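Local structure of haloalkane dehalogenase (Mycobacterium rhodesiae, 4MJ3) at residues L39-S44 with W64-L69; G73-A78 with I112-V117. The protein catalyses the hydrolytic dehalogenation of haloalkanes, using water to replace a carbon-bound halogen and releasing an alcohol and a halide ion. One frame throughout, in Å; residues are numbered along the deposited sequence.

Interaction 1 of 2, residues L39-S44 with W64-L69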
ATOM      1  N   LEU A  39       3.929  -7.535   9.759  1.00 14.29           N
ATOM      2  CA  LEU A  39       4.532  -7.063  11.001  1.00 14.78           C
ATOM      3  C   LEU A  39       3.420  -6.667  11.944  1.00 16.68           C
ATOM      4  O   LEU A  39       2.398  -6.122  11.503  1.00 15.45           O
ATOM      5  CB  LEU A  39       5.358  -5.810  10.740  1.00 18.04           C
ATOM      6  CG  LEU A  39       6.416  -5.873   9.655  1.00 21.74           C
ATOM      7  CD1 LEU A  39       7.122  -4.536   9.577  1.00 21.45           C
ATOM      8  CD2 LEU A  39       7.387  -7.011   9.934  1.00 23.72           C
ATOM      9  N   ASP A  40       3.627  -6.881  13.242  1.00 16.28           N
ATOM     10  CA  ASP A  40       2.647  -6.533  14.260  1.00 17.24           C
ATOM     11  C   ASP A  40       3.443  -6.021  15.452  1.00 18.50           C
ATOM     12  O   ASP A  40       4.111  -6.801  16.142  1.00 17.24           O
ATOM     13  CB  ASP A  40       1.832  -7.777  14.622  1.00 19.36           C
ATOM     14  CG  ASP A  40       0.635  -7.482  15.530  1.00 24.43           C
ATOM     15  OD1 ASP A  40       0.546  -6.382  16.127  1.00 21.30           O
ATOM     16  OD2 ASP A  40      -0.222  -8.393  15.655  1.00 21.88           O
ATOM     17  N   GLU A  41       3.384  -4.714  15.691  1.00 17.86           N
ATOM     18  CA  GLU A  41       4.266  -4.083  16.671  1.00 18.67           C
ATOM     19  C   GLU A  41       3.488  -3.136  17.551  1.00 21.59           C
ATOM     20  O   GLU A  41       2.495  -2.542  17.122  1.00 20.05           O
ATOM     21  CB  GLU A  41       5.364  -3.303  15.960  1.00 19.49           C
ATOM     22  CG  GLU A  41       6.285  -4.142  15.087  1.00 18.91           C
ATOM     23  CD  GLU A  41       7.175  -5.063  15.878  1.00 23.39           C
ATOM     24  OE1 GLU A  41       7.503  -4.731  17.048  1.00 23.29           O
ATOM     25  OE2 GLU A  41       7.574  -6.113  15.333  1.00 19.57           O
ATOM     26  N   GLY A  42       3.946  -2.993  18.786  1.00 18.89           N
ATOM     27  CA  GLY A  42       3.287  -2.119  19.758  1.00 22.87           C
ATOM     28  C   GLY A  42       2.325  -2.864  20.654  1.00 23.98           C
ATOM     29  O   GLY A  42       2.157  -4.082  20.554  1.00 20.90           O
ATOM     30  N   ARG A  43       1.704  -2.121  21.565  1.00 25.21           N
ATOM     31  CA  ARG A  43       0.882  -2.723  22.608  1.00 27.95           C
ATOM     32  C   ARG A  43      -0.233  -3.534  21.977  1.00 30.13           C
ATOM     33  O   ARG A  43      -0.919  -3.054  21.055  1.00 30.23           O
ATOM     34  CB  ARG A  43       0.285  -1.656  23.540  1.00 31.20           C
ATOM     35  CG  ARG A  43       1.297  -0.634  24.055  1.00 36.97           C
ATOM     36  N   SER A  44      -0.433  -4.745  22.492  1.00 29.98           N
ATOM     37  CA  SER A  44      -1.371  -5.695  21.901  1.00 34.36           C
ATOM     38  C   SER A  44      -2.814  -5.183  21.927  1.00 34.60           C
ATOM     39  O   SER A  44      -3.619  -5.567  21.081  1.00 35.19           O
ATOM     40  CB  SER A  44      -1.290  -7.057  22.615  1.00 34.71           C
ATOM     41  N   TRP A  64      10.341   3.693   9.026  1.00 14.23           N
ATOM     42  CA  TRP A  64      10.506   4.934   9.786  1.00 15.05           C
ATOM     43  C   TRP A  64       9.239   5.350  10.549  1.00 15.87           C
ATOM     44  O   TRP A  64       9.318   6.092  11.530  1.00 15.62           O
ATOM     45  CB  TRP A  64      10.956   6.089   8.882  1.00 17.24           C
ATOM     46  CG  TRP A  64      12.125   5.804   8.020  1.00 17.55           C
ATOM     47  CD1 TRP A  64      12.157   5.828   6.661  1.00 17.89           C
ATOM     48  CD2 TRP A  64      13.448   5.463   8.445  1.00 17.77           C
ATOM     49  NE1 TRP A  64      13.416   5.516   6.203  1.00 22.46           N
ATOM     50  CE2 TRP A  64      14.230   5.302   7.281  1.00 17.57           C
ATOM     51  CE3 TRP A  64      14.049   5.288   9.693  1.00 19.45           C
ATOM     52  CZ2 TRP A  64      15.589   4.954   7.326  1.00 23.28           C
ATOM     53  CZ3 TRP A  64      15.414   4.938   9.738  1.00 22.52           C
ATOM     54  CH2 TRP A  64      16.155   4.777   8.560  1.00 20.37           C
HETATM   55  N   MSE A  65       8.080   4.878  10.103  1.00 12.84           N
HETATM   56  CA  MSE A  65       6.786   5.238  10.694  1.00 12.89           C
HETATM   57  C   MSE A  65       6.437   4.369  11.874  1.00 14.94           C
HETATM   58  O   MSE A  65       5.862   4.850  12.851  1.00 15.02           O
HETATM   59  CB  MSE A  65       5.697   5.107   9.624  1.00 14.16           C
HETATM   60  CG  MSE A  65       5.940   6.197   8.610  1.00 14.03           C
HETATM   61 SE   MSE A  65       4.479   6.233   7.280  1.00 18.33          SE
HETATM   62  CE  MSE A  65       2.920   6.586   8.381  1.00 16.45           C
ATOM     63  N   ILE A  66       6.794   3.087  11.813  1.00 13.30           N
ATOM     64  CA  ILE A  66       6.408   2.152  12.855  1.00 14.08           C
ATOM     65  C   ILE A  66       6.838   2.586  14.282  1.00 15.47           C
ATOM     66  O   ILE A  66       5.998   2.579  15.178  1.00 16.00           O
ATOM     67  CB  ILE A  66       6.849   0.707  12.513  1.00 14.15           C
ATOM     68  CG1 ILE A  66       6.028   0.185  11.334  1.00 13.89           C
ATOM     69  CG2 ILE A  66       6.685  -0.203  13.721  1.00 14.42           C
ATOM     70  CD1 ILE A  66       6.628  -1.011  10.636  1.00 15.23           C
ATOM     71  N   PRO A  67       8.115   2.974  14.500  1.00 15.59           N
ATOM     72  CA  PRO A  67       8.506   3.360  15.853  1.00 17.26           C
ATOM     73  C   PRO A  67       7.746   4.560  16.417  1.00 17.58           C
ATOM     74  O   PRO A  67       7.479   4.602  17.604  1.00 19.00           O
ATOM     75  CB  PRO A  67       9.998   3.675  15.716  1.00 18.26           C
ATOM     76  CG  PRO A  67      10.446   2.886  14.534  1.00 17.58           C
ATOM     77  CD  PRO A  67       9.282   2.954  13.594  1.00 15.99           C
ATOM     78  N   VAL A  68       7.392   5.513  15.567  1.00 15.80           N
ATOM     79  CA  VAL A  68       6.607   6.686  15.978  1.00 16.40           C
ATOM     80  C   VAL A  68       5.202   6.260  16.435  1.00 16.37           C
ATOM     81  O   VAL A  68       4.731   6.681  17.483  1.00 17.11           O
ATOM     82  CB  VAL A  68       6.480   7.702  14.825  1.00 16.50           C
ATOM     83  CG1 VAL A  68       5.579   8.864  15.211  1.00 16.50           C
ATOM     84  CG2 VAL A  68       7.863   8.203  14.417  1.00 18.55           C
ATOM     85  N   LEU A  69       4.583   5.373  15.675  1.00 17.12           N
ATOM     86  CA  LEU A  69       3.241   4.888  15.989  1.00 17.52           C
ATOM     87  C   LEU A  69       3.268   4.099  17.299  1.00 17.28           C
ATOM     88  O   LEU A  69       2.424   4.287  18.169  1.00 16.92           O
ATOM     89  CB  LEU A  69       2.711   4.029  14.827  1.00 16.17           C
ATOM     90  CG  LEU A  69       2.552   4.772  13.497  1.00 17.58           C
ATOM     91  CD1 LEU A  69       2.240   3.793  12.385  1.00 16.68           C
ATOM     92  CD2 LEU A  69       1.483   5.859  13.561  1.00 18.36           C
TER
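Ile66 meets Leu39 and Glu41 with its two branches, a small worked example of how one beta-branched residue can span alternate positions of a strand. The longer branch ends at CD1, which lies 3.7 Å from Leu39 CD1, the closest approach between the two segments. The two side chains cross at about a right angle, so the touch is a local one between methyl groups. The shorter branch serves Glu41: Ile66 CG2 rests 4.0 Å from Glu41 CB and is slightly farther from CG, meeting the aliphatic root of that acid and not its carboxylate. Glu41 kinks at its second torsion (chi2 -69°), which turns the carboxylate away from the isoleucine and lets its methylenes supply the apolar surface.

The first torsion of Ile66 aims the branches: with CG1 anti to the carbonyl carbon (chi1 -69°), CG2 lies anti to the backbone N, and the extended second torsion carries CD1 out to Leu39. The strand contributes its alternation, with Leu39 and Glu41 directed at Ile66 while Asp40, between them, belongs to the other face. On the helix side, a backbone hydrogen bond of 3.1 Å from Leu69 N to Met65 O spans the turn that bears Ile66; residue 65 is a selenomethionine.

No hydrogen bond links the segments, and the buried surface is modest, 109 Å² over both sides. Phe17 and Phe19 extend the apolar surroundings of Leu39, while Ile66 also touches Leu51 of strand 48-52. Farther out, Met65 and Val68 pack on helix 282-300. The short helix 66-71 thus lies on one face of the central sheet, between the end of strand 33-41 and that C-terminal helix, while strand 33-41 is itself flanked by strand 75-79.

Interaction 2 of 2, residues G73-A78 with I112-V117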
ATOM      1  N   GLY A  73       1.678   4.735  21.442  1.00 19.78           N
ATOM      2  CA  GLY A  73       0.754   3.811  22.097  1.00 21.58           C
ATOM      3  C   GLY A  73      -0.188   3.099  21.138  1.00 19.55           C
ATOM      4  O   GLY A  73      -1.162   2.465  21.565  1.00 19.47           O
ATOM      5  N   LEU A  74       0.100   3.192  19.845  1.00 18.97           N
ATOM      6  CA  LEU A  74      -0.716   2.534  18.824  1.00 18.57           C
ATOM      7  C   LEU A  74      -0.115   1.179  18.463  1.00 19.74           C
ATOM      8  O   LEU A  74       1.059   0.906  18.736  1.00 17.83           O
ATOM      9  CB  LEU A  74      -0.812   3.426  17.579  1.00 18.54           C
ATOM     10  CG  LEU A  74      -1.317   4.847  17.887  1.00 18.85           C
ATOM     11  CD1 LEU A  74      -1.182   5.746  16.674  1.00 18.94           C
ATOM     12  CD2 LEU A  74      -2.757   4.783  18.375  1.00 19.92           C
ATOM     13  N   ARG A  75      -0.936   0.331  17.848  1.00 18.42           N
ATOM     14  CA  ARG A  75      -0.494  -0.960  17.345  1.00 16.61           C
ATOM     15  C   ARG A  75      -0.341  -0.863  15.828  1.00 16.34           C
ATOM     16  O   ARG A  75      -1.321  -0.701  15.103  1.00 17.27           O
ATOM     17  CB  ARG A  75      -1.511  -2.034  17.712  1.00 16.73           C
ATOM     18  CG  ARG A  75      -1.173  -3.427  17.212  1.00 16.37           C
ATOM     19  CD  ARG A  75      -2.190  -4.437  17.701  1.00 18.19           C
ATOM     20  NE  ARG A  75      -2.099  -5.684  16.943  1.00 19.20           N
ATOM     21  CZ  ARG A  75      -3.119  -6.498  16.698  1.00 19.90           C
ATOM     22  NH1 ARG A  75      -4.347  -6.205  17.111  1.00 19.75           N
ATOM     23  NH2 ARG A  75      -2.916  -7.622  16.026  1.00 20.55           N
ATOM     24  N   ALA A  76       0.888  -1.022  15.350  1.00 16.38           N
ATOM     25  CA  ALA A  76       1.185  -0.896  13.947  1.00 15.56           C
ATOM     26  C   ALA A  76       1.220  -2.281  13.302  1.00 15.25           C
ATOM     27  O   ALA A  76       1.987  -3.152  13.712  1.00 15.70           O
ATOM     28  CB  ALA A  76       2.518  -0.190  13.751  1.00 15.40           C
ATOM     29  N   VAL A  77       0.404  -2.449  12.272  1.00 14.43           N
ATOM     30  CA  VAL A  77       0.359  -3.673  11.513  1.00 12.77           C
ATOM     31  C   VAL A  77       0.627  -3.324  10.053  1.00 12.56           C
ATOM     32  O   VAL A  77       0.013  -2.407   9.512  1.00 14.45           O
ATOM     33  CB  VAL A  77      -1.010  -4.356  11.672  1.00 12.89           C
ATOM     34  CG1 VAL A  77      -1.061  -5.629  10.858  1.00 12.66           C
ATOM     35  CG2 VAL A  77      -1.266  -4.623  13.150  1.00 16.06           C
ATOM     36  N   ALA A  78       1.590  -4.007   9.436  1.00 12.60           N
ATOM     37  CA  ALA A  78       1.932  -3.763   8.033  1.00 12.45           C
ATOM     38  C   ALA A  78       1.931  -5.105   7.313  1.00 13.62           C
ATOM     39  O   ALA A  78       2.523  -6.072   7.803  1.00 14.63           O
ATOM     40  CB  ALA A  78       3.305  -3.110   7.917  1.00 13.41           C
ATOM     41  N   ILE A 112      -5.610 -12.330  10.522  1.00 17.89           N
ATOM     42  CA  ILE A 112      -4.932 -11.649  11.613  1.00 17.78           C
ATOM     43  C   ILE A 112      -5.928 -11.235  12.708  1.00 19.24           C
ATOM     44  O   ILE A 112      -5.615 -11.315  13.902  1.00 19.63           O
ATOM     45  CB  ILE A 112      -4.143 -10.421  11.131  1.00 16.57           C
ATOM     46  CG1 ILE A 112      -3.052 -10.857  10.146  1.00 16.11           C
ATOM     47  CG2 ILE A 112      -3.537  -9.712  12.330  1.00 16.31           C
ATOM     48  CD1 ILE A 112      -2.485  -9.732   9.335  1.00 14.13           C
ATOM     49  N   GLY A 113      -7.142 -10.882  12.302  1.00 20.28           N
ATOM     50  CA  GLY A 113      -8.242 -10.595  13.227  1.00 21.28           C
ATOM     51  C   GLY A 113      -8.322  -9.142  13.643  1.00 21.73           C
ATOM     52  O   GLY A 113      -8.645  -8.831  14.778  1.00 25.24           O
ATOM     53  N   LEU A 114      -8.027  -8.249  12.719  1.00 19.18           N
ATOM     54  CA  LEU A 114      -8.005  -6.818  13.008  1.00 20.30           C
ATOM     55  C   LEU A 114      -9.415  -6.225  13.071  1.00 21.82           C
ATOM     56  O   LEU A 114     -10.290  -6.625  12.299  1.00 19.39           O
ATOM     57  CB  LEU A 114      -7.188  -6.088  11.940  1.00 18.74           C
ATOM     58  CG  LEU A 114      -5.746  -6.552  11.743  1.00 17.06           C
ATOM     59  CD1 LEU A 114      -5.087  -5.772  10.630  1.00 16.55           C
ATOM     60  CD2 LEU A 114      -4.955  -6.406  13.033  1.00 18.24           C
ATOM     61  N   ALA A 115      -9.608  -5.283  14.000  1.00 21.81           N
ATOM     62  CA  ALA A 115     -10.880  -4.575  14.180  1.00 23.50           C
ATOM     63  C   ALA A 115     -10.653  -3.074  14.328  1.00 19.86           C
ATOM     64  O   ALA A 115      -9.603  -2.659  14.807  1.00 21.33           O
ATOM     65  CB  ALA A 115     -11.601  -5.108  15.423  1.00 28.20           C
ATOM     66  N   ASP A 116     -11.665  -2.281  13.963  1.00 22.09           N
ATOM     67  CA  ASP A 116     -11.671  -0.838  14.203  1.00 21.18           C
ATOM     68  C   ASP A 116     -10.358  -0.217  13.735  1.00 19.55           C
ATOM     69  O   ASP A 116      -9.663   0.490  14.466  1.00 18.69           O
ATOM     70  CB  ASP A 116     -11.936  -0.540  15.685  1.00 22.80           C
ATOM     71  CG  ASP A 116     -13.282  -1.054  16.141  1.00 27.04           C
ATOM     72  OD1 ASP A 116     -14.290  -0.774  15.457  1.00 29.32           O
ATOM     73  OD2 ASP A 116     -13.342  -1.756  17.172  1.00 33.59           O
ATOM     74  N   VAL A 117     -10.057  -0.475  12.470  1.00 16.94           N
ATOM     75  CA  VAL A 117      -8.760  -0.193  11.889  1.00 17.22           C
ATOM     76  C   VAL A 117      -8.613   1.256  11.428  1.00 16.96           C
ATOM     77  O   VAL A 117      -9.543   1.814  10.846  1.00 16.51           O
ATOM     78  CB  VAL A 117      -8.557  -1.128  10.669  1.00 17.69           C
ATOM     79  CG1 VAL A 117      -7.325  -0.766   9.889  1.00 19.12           C
ATOM     80  CG2 VAL A 117      -8.510  -2.563  11.149  1.00 19.06           C
TER
HETATM   81  O   HOH W   1      -5.221  -9.549  16.145  1.00 30.09           O
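Val77 and Leu114 face each other end to end, methyl against methyl, at the tight centre of this contact. Val77 CG1 stands 4.0 Å from Leu114 CD1, and Val77 CG2 is 4.1 Å from Leu114 CD2, so both branches of each residue are engaged. Both residues are buried.

On the partly exposed side the character changes. Arg75, two places earlier on the same face of the strand, reaches out with an extended chain, CG lying anti to the backbone N (chi1 179°), and brings its guanidinium to the same leucine. Leu114 CD2 sits over one face of that flat group, 3.8 Å from NH2, and thereby joins the apolar centre to the charged border. Ile112 CG2 approaches obliquely at 4.3 Å from NH2, a looser touch.

No direct hydrogen bond joins the two segments; a water bridges them. It lies at the guanidinium edge, in its plane, 3.0 Å from Arg75 NH2, and donates to Ile112 O at 2.9 Å, near the end of helix 98-112. Since NH2 also forms a salt bridge with Asp40 of strand 33-41, that bridge, the water at the edge and the leucine methyl over one face together probably restrain the group's rotation. Just after Ile112, Gly113 has a positive phi (90°) as the chain leaves the helix.

Strand 75-79, helix 98-112 and strand 117-121 form a beta-alpha-beta crossover, with parallel strand 48-52 lying between its two strands, as expected of the alpha/beta hydrolase fold.

From the N terminus, the chain runs along strand 33-41, through strand 48-52, and returns in helix 66-71, where interaction 1 closes a loop with 19 residues between its segments. It then enters strand 75-79, and after helix 98-112 interaction 2 closes a second loop, with 33 residues between. The loops follow in series and neither nest nor cross. Strands 33-41 and 75-79 join them as sheet neighbours: Leu39 N lies 2.8 Å from Ala78 O, a probable hydrogen bond. Interaction 1 sets helix 66-71 on one face of the sheet; interaction 2 ties the end of helix 98-112 and the loop after it to the opposite face.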